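Local coordinates for protein Epf (Streptococcus pyogenes, PDB 4ES9) that probably acts as a cell-surface adhesin that helps the bacterium attach to its host, through an N-terminal region built of two beta domains, at residues 158-163 against 173-178; 111-116 against 238-243. All coordinates share one frame; numbering follows the deposited sequence.

In the fold
Both contacts involve the seven-stranded antiparallel sheet of the N-terminal domain. Their centres lie about 16 Å apart. Strand 172-180 of contact 1 is the direct neighbour of strand 113-123 of contact 2, and their backbones probably hydrogen-bond, Ile176 O lying 2.7 Å from Ile116 N. Contact 1 pairs strand 172-180 with the outermost strand, 154-159. Contact 2 lies at the end of the sheet, where the start of strand 113-123 meets the loop after strand 231-237. That loop belongs to the smaller C-terminal beta domain. Along the chain, contact 1 is nested inside contact 2. One finishes the edge of a sheet; the other joins the two domains.

Contact 1 (158-163 against 173-178); sequences KIEGEE and DKTISF
Lys174 reaches across to Glu162, beyond the point where strand 158-159 ends. Its side chain packs on Phe118 and Tyr131, and CB does not itself head for the turn. A rotation about CB-CG (chi2 -64°) swings CD and what follows toward Glu162. Lys174 CD and CE then pass alongside the carboxylate, each 3.6 Å from Glu162 OE2. Lys174 NZ ends 2.8 Å from Glu162 OE2 in a salt bridge, on the syn side and 16° out of the carboxylate plane. The two side chains cross at about a right angle. Glu170 O takes a second bond from NZ, and Arg169 pairs with Glu162 OE1, so both carboxylate oxygens are held.

Strand 154-159 is the outermost strand of its antiparallel sheet. Lys158 and Ser177 form a hydrogen-bonded pair, with Lys158 N to Ser177 O and Ser177 N to Lys158 O both 2.9 Å. Ile159 and Ile176 follow as a non-hydrogen-bonded pair. Glu160 N adds a nearly straight bond to Thr175 O (2.8 Å, 171° at the hydrogen). A type II turn from Ile159 to Glu162, closed by Glu162 N to Ile159 O, takes the chain off the strand, with Gly161 at its positive-phi position.

The isoleucines lie side by side, Ile159 CG1 4.1 Å from Ile176 CG1. Both rest on Tyr131 of strand 127-135, between the two sheets of a beta sandwich. Glu160 runs alongside Thr175, its OE1 near the methyl CG2. On the face of Lys158 and Ser177, a water bridges Lys158 O and Ser177 OG. Another accepts from Thr175 N and donates to Glu160 O.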
# COMPACT_ATOMS: atom_id res chain seq x y z
N LYS A 158 -7.49 -7.01 -4.16
CA LYS A 158 -8.94 -7.13 -4.22
C LYS A 158 -9.61 -5.77 -4.15
O LYS A 158 -9.41 -5.03 -3.19
CB LYS A 158 -9.46 -8.03 -3.06
CG LYS A 158 -10.95 -8.35 -3.17
CD LYS A 158 -11.67 -8.26 -1.83
CE LYS A 158 -12.93 -9.11 -1.79
NZ LYS A 158 -14.08 -8.50 -2.52
N ILE A 159 -10.44 -5.46 -5.17
CA ILE A 159 -11.31 -4.30 -5.21
C ILE A 159 -12.53 -4.78 -4.50
O ILE A 159 -13.11 -5.80 -4.91
CB ILE A 159 -11.67 -3.72 -6.63
CG1 ILE A 159 -10.45 -3.52 -7.55
CG2 ILE A 159 -12.52 -2.45 -6.48
CD1 ILE A 159 -10.77 -3.47 -9.05
N GLU A 160 -12.94 -4.08 -3.46
CA GLU A 160 -14.11 -4.50 -2.70
C GLU A 160 -15.36 -4.54 -3.61
O GLU A 160 -15.72 -3.53 -4.24
CB GLU A 160 -14.32 -3.57 -1.51
CG GLU A 160 -15.27 -4.12 -0.46
CD GLU A 160 -15.38 -3.21 0.74
OE1 GLU A 160 -14.43 -3.19 1.56
OE2 GLU A 160 -16.40 -2.49 0.85
N GLY A 161 -15.95 -5.74 -3.72
CA GLY A 161 -17.14 -6.03 -4.50
C GLY A 161 -17.02 -5.96 -6.01
O GLY A 161 -18.04 -5.94 -6.70
N GLU A 162 -15.78 -5.94 -6.56
CA GLU A 162 -15.53 -5.81 -8.00
C GLU A 162 -14.35 -6.67 -8.45
O GLU A 162 -13.50 -7.04 -7.65
CB GLU A 162 -15.20 -4.33 -8.36
CG GLU A 162 -16.37 -3.38 -8.44
CD GLU A 162 -16.04 -1.89 -8.47
OE1 GLU A 162 -15.18 -1.45 -9.27
OE2 GLU A 162 -16.71 -1.15 -7.72
N GLU A 163 -14.25 -6.94 -9.76
CA GLU A 163 -13.10 -7.65 -10.36
C GLU A 163 -12.19 -6.65 -11.07
O GLU A 163 -12.66 -5.58 -11.46
CB GLU A 163 -13.56 -8.75 -11.33
CG GLU A 163 -14.31 -9.91 -10.68
CD GLU A 163 -13.64 -10.63 -9.53
OE1 GLU A 163 -12.43 -10.95 -9.63
OE2 GLU A 163 -14.32 -10.88 -8.51
N ASP A 173 -17.32 5.59 -4.12
CA ASP A 173 -16.22 5.16 -3.24
C ASP A 173 -15.69 3.80 -3.65
O ASP A 173 -16.46 2.89 -3.88
CB ASP A 173 -16.68 5.09 -1.77
CG ASP A 173 -16.98 6.45 -1.16
OD1 ASP A 173 -16.75 7.46 -1.83
OD2 ASP A 173 -17.44 6.48 -0.01
N LYS A 174 -14.37 3.68 -3.74
CA LYS A 174 -13.71 2.41 -4.06
C LYS A 174 -12.76 2.02 -2.93
O LYS A 174 -12.16 2.90 -2.31
CB LYS A 174 -12.96 2.48 -5.41
CG LYS A 174 -13.81 2.84 -6.63
CD LYS A 174 -14.89 1.80 -6.94
CE LYS A 174 -15.74 2.25 -8.10
NZ LYS A 174 -17.06 1.57 -8.14
N THR A 175 -12.62 0.71 -2.67
CA THR A 175 -11.69 0.19 -1.67
C THR A 175 -10.83 -0.90 -2.32
O THR A 175 -11.38 -1.81 -2.93
CB THR A 175 -12.41 -0.32 -0.40
OG1 THR A 175 -13.12 0.75 0.21
CG2 THR A 175 -11.45 -0.95 0.63
N ILE A 176 -9.51 -0.80 -2.20
CA ILE A 176 -8.60 -1.82 -2.75
C ILE A 176 -7.66 -2.28 -1.63
O ILE A 176 -6.91 -1.46 -1.07
CB ILE A 176 -7.80 -1.41 -4.02
CG1 ILE A 176 -8.69 -0.75 -5.10
CG2 ILE A 176 -7.03 -2.64 -4.60
CD1 ILE A 176 -7.86 -0.06 -6.23
N SER A 177 -7.67 -3.57 -1.31
CA SER A 177 -6.79 -4.17 -0.32
C SER A 177 -5.76 -5.06 -1.03
O SER A 177 -6.04 -5.59 -2.11
CB SER A 177 -7.59 -4.96 0.71
OG SER A 177 -8.25 -6.07 0.11
N PHE A 178 -4.55 -5.18 -0.46
CA PHE A 178 -3.44 -5.95 -1.06
C PHE A 178 -2.34 -6.17 -0.04
O PHE A 178 -2.24 -5.43 0.96
CB PHE A 178 -2.86 -5.25 -2.32
CG PHE A 178 -2.08 -3.97 -2.08
CD1 PHE A 178 -2.73 -2.76 -1.90
CD2 PHE A 178 -0.69 -3.98 -2.04
CE1 PHE A 178 -2.00 -1.59 -1.68
CE2 PHE A 178 0.04 -2.81 -1.81
CZ PHE A 178 -0.62 -1.62 -1.64
O HOH W 1 -10.87 -5.07 -0.57
O HOH W 2 -14.70 -0.93 -3.96

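Contact 2 (111-116 against 238-243); sequences DHDYKI and SDDGRT
Asp111 receives Thr243 through a single carboxylate oxygen. Thr243 N bonds Asp111 OD2 at 2.6 Å, nearly along the C-O axis, with 161° at the hydrogen. Thr243 OG1 donates to the same Asp111 OD2 from above the carboxylate plane, over a longer 3.2 Å. Asn244 N is a third donor to this oxygen. The other oxygen, Asp111 OD1, takes a water that also donates to Gly241 O. CG of Asp111 is anti to its own nitrogen (chi1 -164°), which sends the carboxylate out to the loop.

Segment 111-116 leads into strand 113-123 of the N-terminal domain, and 238-243 is a loop of the C-terminal beta domain. The contact is thus part of the interface between the domains.

Charged and aromatic groups add to it. The extended Arg242 chain passes Asp111, with Arg242 CG 3.6 Å from both Asp111 OD2 and Asp111 O. That carbonyl oxygen is buried here without a polar partner in the model. Arg242 NH2 lies 3.5 Å from His112 NE2, the two planes 88° apart. Asp248 forms a salt bridge with this NH2. His112 is bonded at both nitrogens, by Asp213 at ND1 and Glu246 O at NE2.

Like charges meet as well: Asp113 OD2 and Asp240 OD2 are 3.9 Å apart, their carboxylates nearly perpendicular. A water lies within bonding distance of both, but has more acceptors around it than protons to give. Arg179 probably eases this, since it pairs with Asp113 OD1 and also bonds Asp240 O.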
# COMPACT_ATOMS: atom_id res chain seq x y z
N ASP A 111 5.44 -7.50 3.14
CA ASP A 111 4.52 -8.48 3.72
C ASP A 111 3.50 -7.83 4.69
O ASP A 111 2.89 -8.53 5.52
CB ASP A 111 5.32 -9.63 4.38
CG ASP A 111 4.53 -10.89 4.68
OD1 ASP A 111 3.72 -11.30 3.82
OD2 ASP A 111 4.76 -11.50 5.75
N HIS A 112 3.26 -6.52 4.54
CA HIS A 112 2.22 -5.79 5.29
C HIS A 112 0.95 -5.69 4.43
O HIS A 112 1.02 -5.81 3.20
CB HIS A 112 2.74 -4.40 5.72
CG HIS A 112 3.37 -4.39 7.09
ND1 HIS A 112 3.19 -3.33 7.95
CD2 HIS A 112 4.12 -5.33 7.71
CE1 HIS A 112 3.86 -3.65 9.05
NE2 HIS A 112 4.45 -4.84 8.95
N ASP A 113 -0.22 -5.51 5.07
CA ASP A 113 -1.49 -5.39 4.38
C ASP A 113 -1.91 -3.93 4.35
O ASP A 113 -1.81 -3.25 5.37
CB ASP A 113 -2.59 -6.27 5.04
CG ASP A 113 -2.29 -7.76 4.99
OD1 ASP A 113 -1.93 -8.26 3.92
OD2 ASP A 113 -2.40 -8.42 6.04
N TYR A 114 -2.35 -3.45 3.16
CA TYR A 114 -2.74 -2.05 2.98
C TYR A 114 -4.16 -1.92 2.43
O TYR A 114 -4.69 -2.86 1.79
CB TYR A 114 -1.74 -1.32 2.05
CG TYR A 114 -0.36 -1.23 2.67
CD1 TYR A 114 -0.02 -0.17 3.50
CD2 TYR A 114 0.58 -2.23 2.47
CE1 TYR A 114 1.23 -0.10 4.12
CE2 TYR A 114 1.82 -2.19 3.10
CZ TYR A 114 2.15 -1.12 3.92
OH TYR A 114 3.39 -1.06 4.50
N LYS A 115 -4.76 -0.75 2.65
CA LYS A 115 -6.09 -0.42 2.20
C LYS A 115 -6.09 0.94 1.49
O LYS A 115 -5.89 1.97 2.12
CB LYS A 115 -7.07 -0.45 3.38
CG LYS A 115 -8.54 -0.27 3.02
CD LYS A 115 -9.34 0.01 4.30
CE LYS A 115 -10.74 0.49 4.05
NZ LYS A 115 -11.40 0.95 5.30
N ILE A 116 -6.30 0.91 0.17
CA ILE A 116 -6.43 2.09 -0.69
C ILE A 116 -7.90 2.46 -0.77
O ILE A 116 -8.75 1.58 -0.97
CB ILE A 116 -5.82 1.85 -2.11
CG1 ILE A 116 -4.28 1.72 -2.03
CG2 ILE A 116 -6.21 2.97 -3.11
CD1 ILE A 116 -3.57 1.18 -3.26
N SER A 238 0.86 -16.26 12.91
CA SER A 238 -0.13 -15.46 12.21
C SER A 238 -1.27 -16.35 11.69
O SER A 238 -1.05 -17.49 11.29
CB SER A 238 0.54 -14.70 11.07
OG SER A 238 -0.35 -13.73 10.56
N ASP A 239 -2.49 -15.82 11.70
CA ASP A 239 -3.70 -16.49 11.21
C ASP A 239 -3.97 -16.19 9.72
O ASP A 239 -4.79 -16.88 9.10
CB ASP A 239 -4.92 -16.05 12.05
CG ASP A 239 -5.14 -16.82 13.34
OD1 ASP A 239 -4.65 -17.97 13.44
OD2 ASP A 239 -5.85 -16.30 14.23
N ASP A 240 -3.31 -15.15 9.16
CA ASP A 240 -3.55 -14.72 7.78
C ASP A 240 -2.34 -14.93 6.83
O ASP A 240 -2.31 -14.33 5.75
CB ASP A 240 -4.03 -13.25 7.75
CG ASP A 240 -3.12 -12.20 8.40
OD1 ASP A 240 -1.93 -12.50 8.64
OD2 ASP A 240 -3.60 -11.07 8.66
N GLY A 241 -1.39 -15.79 7.21
CA GLY A 241 -0.23 -16.10 6.39
C GLY A 241 0.95 -15.13 6.41
O GLY A 241 1.92 -15.33 5.68
N ARG A 242 0.87 -14.06 7.22
CA ARG A 242 1.94 -13.07 7.37
C ARG A 242 3.19 -13.74 7.99
O ARG A 242 3.04 -14.54 8.92
CB ARG A 242 1.43 -11.90 8.23
CG ARG A 242 2.38 -10.72 8.36
CD ARG A 242 1.89 -9.79 9.45
NE ARG A 242 2.91 -8.81 9.83
CZ ARG A 242 2.97 -8.22 11.02
NH1 ARG A 242 2.06 -8.48 11.95
NH2 ARG A 242 3.93 -7.34 11.27
N THR A 243 4.39 -13.47 7.45
CA THR A 243 5.65 -14.04 7.93
C THR A 243 6.60 -12.94 8.43
O THR A 243 7.42 -13.22 9.30
CB THR A 243 6.33 -14.94 6.87
OG1 THR A 243 6.48 -14.23 5.65
CG2 THR A 243 5.57 -16.25 6.64
O HOH W 3 3.07 -13.88 4.00
O HOH W 4 -2.46 -8.81 8.58